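Kynurenine formamidase (Bacillus anthracis, PDB 4CO9) catalyses the zinc-dependent hydrolysis of N-formyl-L-kynurenine to L-kynurenine and formate in tryptophan degradation. Local coordinates at residues C[13-16]-C[17-21]; C[47-50]-C[51-55]; C[56-59]-C[60-64]. All blocks are in the same frame, centred on the assembly; numbering follows the deposited sequence.

Overall arrangement
Following the chain from the N terminus, the three contacts come in series, and none nests in or crosses another. Contact 1 closes a beta turn in the loop between strands 9-10 and 29-34. Contact 2 turns the chain at the end of strand 44-50, whose residues pair with a strand of the second subunit, and sends it toward strand 56-58 of the large mixed sheet. Contact 3 lies where that strand ends. Contacts 1 and 2 touch through Gln13, Ile19, Thr53, Gly54 and Thr55; contacts 2 and 3 meet at His52, His56, Asp58 and His62, around one zinc and a water common to both. All three also touch the second subunit.

Contact 1 of 3, residues C[13-16]-C[17-21]; sequences QPLN and NDIAT
Asn16 and Ile19 begin and end a type I beta turn in the loop between strands 9-10 and 29-34. The turn is closed by a nearly straight bond from Ile19 N to Asn16 O (3.0 Å, N-H...O angle 170°), with the donor above the carbonyl plane. The side chain of Asn16 makes a second bond: its OD1 receives Asp18 N at 3.0 Å in the plane of the amide, on a lone pair, though the bond is bent, with 137° at the hydrogen. This is an Asx turn laid over the beta turn. Placing CG between the backbone N and the carbonyl carbon (chi1 55°) brings OD1 over the chain that follows, where it also lies 3.3 Å from Asp18 CB.

Ile19 can be followed outward from its branch point. CB is 3.5 Å from Asn16 O, and CG2 comes closer to that oxygen, at 3.2 Å. CG1 runs anti to the backbone N and heads back along residues 13-15. At its tip, CD1 is 3.5 Å from Pro14 O, touches Leu15 CD2 at 3.9 Å and reaches the amide oxygen OE1 of Gln13, whose side chain it meets at about a right angle.

Beyond the turn, Ile19 packs on Thr53, while Asn17 bonds to Glu31 and to the backbone of Tyr30. Asn16 ND2 bonds Ser197 of the second subunit. The Asn16 side chain thus serves both ways: its oxygen pins the turn while its nitrogen grips the dimer partner, so one amide links the local turn to the dimer interface.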
loop_
_atom_site.group_PDB
_atom_site.type_symbol
_atom_site.label_atom_id
_atom_site.label_comp_id
_atom_site.label_asym_id
_atom_site.label_seq_id
_atom_site.Cartn_x
_atom_site.Cartn_y
_atom_site.Cartn_z
ATOM N N GLN C 13 4.734 -0.566 -10.711
ATOM C CA GLN C 13 6.057 -1.045 -11.104
ATOM C C GLN C 13 6.586 -2.077 -10.099
ATOM O O GLN C 13 6.533 -1.848 -8.903
ATOM C CB GLN C 13 7.033 0.126 -11.201
ATOM C CG GLN C 13 6.727 1.110 -12.314
ATOM C CD GLN C 13 7.753 2.207 -12.458
ATOM O OE1 GLN C 13 8.545 2.462 -11.559
ATOM N NE2 GLN C 13 7.750 2.869 -13.609
ATOM N N PRO C 14 7.133 -3.202 -10.589
ATOM C CA PRO C 14 7.702 -4.159 -9.653
ATOM C C PRO C 14 8.859 -3.548 -8.879
ATOM O O PRO C 14 9.716 -2.880 -9.473
ATOM C CB PRO C 14 8.197 -5.298 -10.553
ATOM C CG PRO C 14 7.363 -5.205 -11.775
ATOM C CD PRO C 14 7.108 -3.726 -11.972
ATOM N N LEU C 15 8.851 -3.764 -7.569
ATOM C CA LEU C 15 9.867 -3.258 -6.678
ATOM C C LEU C 15 10.879 -4.365 -6.405
ATOM O O LEU C 15 10.551 -5.387 -5.815
ATOM C CB LEU C 15 9.247 -2.784 -5.368
ATOM C CG LEU C 15 8.392 -1.510 -5.427
ATOM C CD1 LEU C 15 7.698 -1.322 -4.077
ATOM C CD2 LEU C 15 9.231 -0.279 -5.763
ATOM N N ASN C 16 12.105 -4.134 -6.844
ATOM C CA ASN C 16 13.209 -5.052 -6.626
ATOM C C ASN C 16 14.523 -4.278 -6.781
ATOM O O ASN C 16 14.526 -3.089 -7.147
ATOM C CB ASN C 16 13.139 -6.229 -7.581
ATOM C CG ASN C 16 13.068 -5.792 -9.032
ATOM O OD1 ASN C 16 13.943 -5.064 -9.527
ATOM N ND2 ASN C 16 12.008 -6.189 -9.707
ATOM N N ASN C 17 15.633 -4.953 -6.512
ATOM C CA ASN C 17 16.925 -4.291 -6.497
ATOM C C ASN C 17 17.345 -3.700 -7.842
ATOM O O ASN C 17 18.260 -2.890 -7.871
ATOM C CB ASN C 17 18.010 -5.232 -5.956
ATOM C CG ASN C 17 17.832 -5.563 -4.470
ATOM O OD1 ASN C 17 16.855 -5.199 -3.834
ATOM N ND2 ASN C 17 18.794 -6.281 -3.922
ATOM N N ASP C 18 16.687 -4.089 -8.936
ATOM C CA ASP C 18 16.979 -3.535 -10.253
ATOM C C ASP C 18 16.213 -2.265 -10.612
ATOM O O ASP C 18 16.476 -1.673 -11.656
ATOM C CB ASP C 18 16.699 -4.589 -11.336
ATOM C CG ASP C 18 17.555 -5.841 -11.173
ATOM O OD1 ASP C 18 18.708 -5.723 -10.724
ATOM O OD2 ASP C 18 17.059 -6.935 -11.504
ATOM N N ILE C 19 15.242 -1.861 -9.797
ATOM C CA ILE C 19 14.441 -0.692 -10.127
ATOM C C ILE C 19 15.292 0.576 -10.088
ATOM O O ILE C 19 16.219 0.684 -9.310
ATOM C CB ILE C 19 13.207 -0.550 -9.217
ATOM C CG1 ILE C 19 12.173 0.377 -9.888
ATOM C CG2 ILE C 19 13.576 -0.061 -7.838
ATOM C CD1 ILE C 19 10.834 0.415 -9.195
ATOM N N ALA C 20 14.963 1.516 -10.961
ATOM C CA ALA C 20 15.627 2.810 -11.001
ATOM C C ALA C 20 15.218 3.682 -9.824
ATOM O O ALA C 20 14.192 3.443 -9.175
ATOM C CB ALA C 20 15.300 3.522 -12.302
ATOM N N THR C 21 16.045 4.678 -9.544
ATOM C CA THR C 21 15.734 5.716 -8.566
ATOM C C THR C 21 16.159 7.063 -9.129
ATOM O O THR C 21 16.884 7.124 -10.118
ATOM C CB THR C 21 16.484 5.485 -7.245
ATOM O OG1 THR C 21 17.891 5.482 -7.482
ATOM C CG2 THR C 21 16.094 4.155 -6.604
#

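Contact 2 of 3, residues C[47-50]-C[51-55]; sequences LTMS and IHTGT. With ZN (zinc ion), chain P.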
loop_
_atom_site.group_PDB
_atom_site.type_symbol
_atom_site.label_atom_id
_atom_site.label_comp_id
_atom_site.label_asym_id
_atom_site.label_seq_id
_atom_site.Cartn_x
_atom_site.Cartn_y
_atom_site.Cartn_z
ATOM N N LEU C 47 13.730 -4.033 4.293
ATOM C CA LEU C 47 13.407 -3.174 3.178
ATOM C C LEU C 47 14.019 -1.798 3.420
ATOM O O LEU C 47 13.781 -1.172 4.467
ATOM C CB LEU C 47 11.888 -3.054 3.041
ATOM C CG LEU C 47 11.309 -2.171 1.930
ATOM C CD1 LEU C 47 11.699 -2.720 0.563
ATOM C CD2 LEU C 47 9.802 -2.110 2.075
ATOM N N THR C 48 14.807 -1.337 2.452
ATOM C CA THR C 48 15.369 0.007 2.455
ATOM C C THR C 48 15.069 0.654 1.105
ATOM O O THR C 48 15.394 0.084 0.068
ATOM C CB THR C 48 16.896 -0.050 2.669
ATOM O OG1 THR C 48 17.180 -0.746 3.888
ATOM C CG2 THR C 48 17.482 1.363 2.785
ATOM N N MET C 49 14.462 1.833 1.103
ATOM C CA MET C 49 14.136 2.498 -0.148
ATOM C C MET C 49 13.901 3.995 0.010
ATOM O O MET C 49 13.591 4.476 1.110
ATOM C CB MET C 49 12.872 1.866 -0.769
ATOM C CG MET C 49 11.601 2.064 0.053
ATOM S SD MET C 49 10.179 1.082 -0.535
ATOM C CE MET C 49 9.943 1.838 -2.116
ATOM N N SER C 50 14.075 4.728 -1.092
ATOM C CA SER C 50 13.539 6.082 -1.189
ATOM C C SER C 50 12.031 5.990 -1.291
ATOM O O SER C 50 11.509 5.077 -1.917
ATOM C CB SER C 50 14.061 6.821 -2.411
ATOM O OG SER C 50 13.377 8.062 -2.577
ATOM N N ILE C 51 11.345 6.952 -0.690
ATOM C CA ILE C 51 9.895 7.135 -0.835
ATOM C C ILE C 51 9.461 7.197 -2.319
ATOM O O ILE C 51 8.410 6.637 -2.726
ATOM C CB ILE C 51 9.504 8.414 -0.066
ATOM C CG1 ILE C 51 9.654 8.169 1.458
ATOM C CG2 ILE C 51 8.090 8.854 -0.426
ATOM C CD1 ILE C 51 8.676 7.158 2.076
ATOM N N HIS C 52 10.292 7.836 -3.129
ATOM C CA HIS C 52 9.942 8.113 -4.516
ATOM C C HIS C 52 10.557 7.065 -5.429
ATOM O O HIS C 52 11.333 7.366 -6.331
ATOM C CB HIS C 52 10.393 9.535 -4.871
ATOM C CG HIS C 52 9.841 10.575 -3.941
ATOM N ND1 HIS C 52 8.721 11.328 -4.232
ATOM C CD2 HIS C 52 10.237 10.957 -2.707
ATOM C CE1 HIS C 52 8.446 12.127 -3.217
ATOM N NE2 HIS C 52 9.354 11.921 -2.279
ATOM N N THR C 53 10.201 5.814 -5.180
ATOM C CA THR C 53 10.666 4.685 -5.966
ATOM C C THR C 53 9.444 3.947 -6.441
ATOM O O THR C 53 8.559 3.661 -5.656
ATOM C CB THR C 53 11.508 3.719 -5.100
ATOM O OG1 THR C 53 12.562 4.452 -4.495
ATOM C CG2 THR C 53 12.106 2.579 -5.925
ATOM N N GLY C 54 9.428 3.594 -7.721
ATOM C CA GLY C 54 8.326 2.856 -8.284
ATOM C C GLY C 54 7.074 3.692 -8.247
ATOM O O GLY C 54 7.132 4.925 -8.193
ATOM N N THR C 55 5.938 3.016 -8.229
ATOM C CA THR C 55 4.648 3.669 -8.218
ATOM C C THR C 55 4.423 4.236 -6.823
ATOM O O THR C 55 4.485 3.504 -5.835
ATOM C CB THR C 55 3.555 2.661 -8.597
ATOM O OG1 THR C 55 3.918 2.040 -9.836
ATOM C CG2 THR C 55 2.219 3.346 -8.760
HETATM ZN ZN ZN P . 7.485 11.589 -6.022
HETATM O O HOH W 1 8.293 13.373 -6.635
#
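Ser50, the last residue of strand 44-50, binds His52 and Thr53 across a tight bend that includes an inverse gamma turn centred on His52. The bend carries the chain from a strand paired with the second subunit into the binuclear zinc site.

Ile51 comes first: its CG2 branch lies over one face of the His52 ring, offset toward the rim.

His52 follows. Its backbone N donates to Ser50 OG over 3.1 Å with an N-H...O angle of 155°. OG is swung anti to the backbone N of its own residue (chi1 172°) and so leans over the amides that come next; it lies at the edge of the imidazole, near the ring plane, and Asp25 is its stronger partner. ND1 of His52 binds one zinc, which also takes His56, Asp58, Glu175 and a water. NE2, the other ring nitrogen, bonds to Asp200, which would probably hold the ring's rotation and polarise it toward the metal.

Thr53 folds back on the strand. The weak gamma-turn bond runs from its N to Ile51 O, and its hydroxyl OG1 donates to Ser50 O at 2.9 Å, standing above that carbonyl's plane. OG1 lies beside the backbone N (chi1 -55°), facing the strand end, so Ser50 is held through both its hydroxyl and its carbonyl. Thr53 also meets the strand with carbon: the terminal CE of Met49, on a chain bent at its last torsion, rests 3.9 Å from Thr53 CB.

Contact 3 of 3, residues C[56-59]-C[60-64]; sequences HIDA and PFHFD. With ZN (zinc ion), chain P; ZN (zinc ion), chain O.
Strand 56-58 supplies two ligands of the binuclear zinc site of this cyclase-superfamily enzyme, and the turn after it, where Ala59 and His62 are joined by a backbone bond, brings His62 alongside. Asp58 bridges the metals with its carboxylate: OD1 binds one zinc at 2.1 Å, OD2 the other at 2.0 Å. His56 NE2 takes the first zinc at 2.3 Å, and a water lies 2.0 Å from each metal. His52, His163 and Glu175 contribute the other protein ligands.

After the strand the chain bends through residues 60-62, which have helix-like backbone angles. His62 N donates to Ala59 O at 2.9 Å (N-H...O angle 152°), from above the carbonyl plane, and His62 CB lies close to the same oxygen. With CG anti to its backbone N (chi1 177°), the His62 ring swings back toward the metals. Its CD2 comes 4.1 Å from Asp58 OD2. His62 is inferred to be the proton donor or acceptor; its ND1 is anchored by a backbone oxygen of Asn43 of the second subunit. The Phe63 ring folds under the turn, with Pro60 O 3.6 Å above its centre and CE2 near Ala59 O.

Strand 56-58 runs antiparallel between strands 172-175 and 201-203, with Ile57 against Leu174 and Asp58 against Ile173, while Phe63 meets His164 of helix 161-168 edge to face.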
loop_
_atom_site.group_PDB
_atom_site.type_symbol
_atom_site.label_atom_id
_atom_site.label_comp_id
_atom_site.label_asym_id
_atom_site.label_seq_id
_atom_site.Cartn_x
_atom_site.Cartn_y
_atom_site.Cartn_z
ATOM N N HIS C 56 4.161 5.538 -6.730
ATOM C CA HIS C 56 4.068 6.167 -5.432
ATOM C C HIS C 56 3.313 7.483 -5.500
ATOM O O HIS C 56 3.089 8.025 -6.586
ATOM C CB HIS C 56 5.478 6.423 -4.886
ATOM C CG HIS C 56 6.203 7.505 -5.606
ATOM N ND1 HIS C 56 6.874 7.283 -6.789
ATOM C CD2 HIS C 56 6.353 8.819 -5.323
ATOM C CE1 HIS C 56 7.433 8.409 -7.187
ATOM N NE2 HIS C 56 7.124 9.355 -6.320
ATOM N N ILE C 57 2.946 7.993 -4.335
ATOM C CA ILE C 57 2.277 9.277 -4.230
ATOM C C ILE C 57 3.168 10.263 -3.483
ATOM O O ILE C 57 3.943 9.868 -2.607
ATOM C CB ILE C 57 0.875 9.156 -3.565
ATOM C CG1 ILE C 57 0.955 8.700 -2.099
ATOM C CG2 ILE C 57 0.008 8.209 -4.374
ATOM C CD1 ILE C 57 0.963 9.848 -1.090
ATOM N N ASP C 58 3.040 11.538 -3.842
ATOM C CA ASP C 58 3.743 12.634 -3.176
ATOM C C ASP C 58 2.837 13.305 -2.148
ATOM O O ASP C 58 1.662 13.549 -2.420
ATOM C CB ASP C 58 4.124 13.726 -4.158
ATOM C CG ASP C 58 5.150 13.301 -5.163
ATOM O OD1 ASP C 58 5.797 12.247 -5.012
ATOM O OD2 ASP C 58 5.300 14.058 -6.148
ATOM N N ALA C 59 3.382 13.605 -0.973
ATOM C CA ALA C 59 2.702 14.477 -0.010
ATOM C C ALA C 59 3.246 15.895 -0.215
ATOM O O ALA C 59 4.354 16.053 -0.724
ATOM C CB ALA C 59 2.971 14.016 1.406
ATOM N N PRO C 60 2.473 16.923 0.168
ATOM C CA PRO C 60 2.931 18.298 -0.022
ATOM C C PRO C 60 4.249 18.592 0.709
ATOM O O PRO C 60 5.061 19.383 0.228
ATOM C CB PRO C 60 1.775 19.130 0.532
ATOM C CG PRO C 60 0.580 18.266 0.322
ATOM C CD PRO C 60 1.048 16.864 0.547
ATOM N N PHE C 61 4.498 17.898 1.807
ATOM C CA PHE C 61 5.769 18.031 2.516
ATOM C C PHE C 61 6.997 17.771 1.626
ATOM O O PHE C 61 8.081 18.296 1.908
ATOM C CB PHE C 61 5.782 17.122 3.738
ATOM C CG PHE C 61 7.089 17.138 4.509
ATOM C CD1 PHE C 61 7.585 18.310 5.031
ATOM C CD2 PHE C 61 7.809 15.969 4.717
ATOM C CE1 PHE C 61 8.774 18.319 5.739
ATOM C CE2 PHE C 61 8.998 15.974 5.419
ATOM C CZ PHE C 61 9.483 17.159 5.932
ATOM N N HIS C 62 6.838 16.967 0.570
ATOM C CA HIS C 62 7.915 16.698 -0.381
ATOM C C HIS C 62 8.487 17.989 -0.979
ATOM O O HIS C 62 9.699 18.100 -1.148
ATOM C CB HIS C 62 7.416 15.798 -1.503
ATOM C CG HIS C 62 8.420 15.527 -2.573
ATOM N ND1 HIS C 62 9.679 15.044 -2.309
ATOM C CD2 HIS C 62 8.335 15.624 -3.914
ATOM C CE1 HIS C 62 10.337 14.880 -3.439
ATOM N NE2 HIS C 62 9.537 15.222 -4.433
ATOM N N PHE C 63 7.635 18.964 -1.242
ATOM C CA PHE C 63 8.080 20.223 -1.872
ATOM C C PHE C 63 7.767 21.504 -1.081
ATOM O O PHE C 63 8.080 22.605 -1.534
ATOM C CB PHE C 63 7.493 20.309 -3.276
ATOM C CG PHE C 63 6.026 20.034 -3.332
ATOM C CD1 PHE C 63 5.111 21.057 -3.120
ATOM C CD2 PHE C 63 5.555 18.747 -3.572
ATOM C CE1 PHE C 63 3.754 20.804 -3.172
ATOM C CE2 PHE C 63 4.191 18.486 -3.622
ATOM C CZ PHE C 63 3.299 19.516 -3.419
ATOM N N ASP C 64 7.164 21.356 0.087
ATOM C CA ASP C 64 6.794 22.493 0.927
ATOM C C ASP C 64 7.043 22.091 2.364
ATOM O O ASP C 64 6.382 21.176 2.869
ATOM C CB ASP C 64 5.318 22.825 0.696
ATOM C CG ASP C 64 4.824 23.993 1.528
ATOM O OD1 ASP C 64 5.444 24.393 2.535
ATOM O OD2 ASP C 64 3.773 24.522 1.143
HETATM ZN ZN ZN P . 7.485 11.589 -6.022
HETATM ZN ZN ZN O . 6.679 14.147 -7.585
HETATM O O HOH W 1 8.293 13.373 -6.635
HETATM O O HOH W 2 8.655 14.432 -9.142
#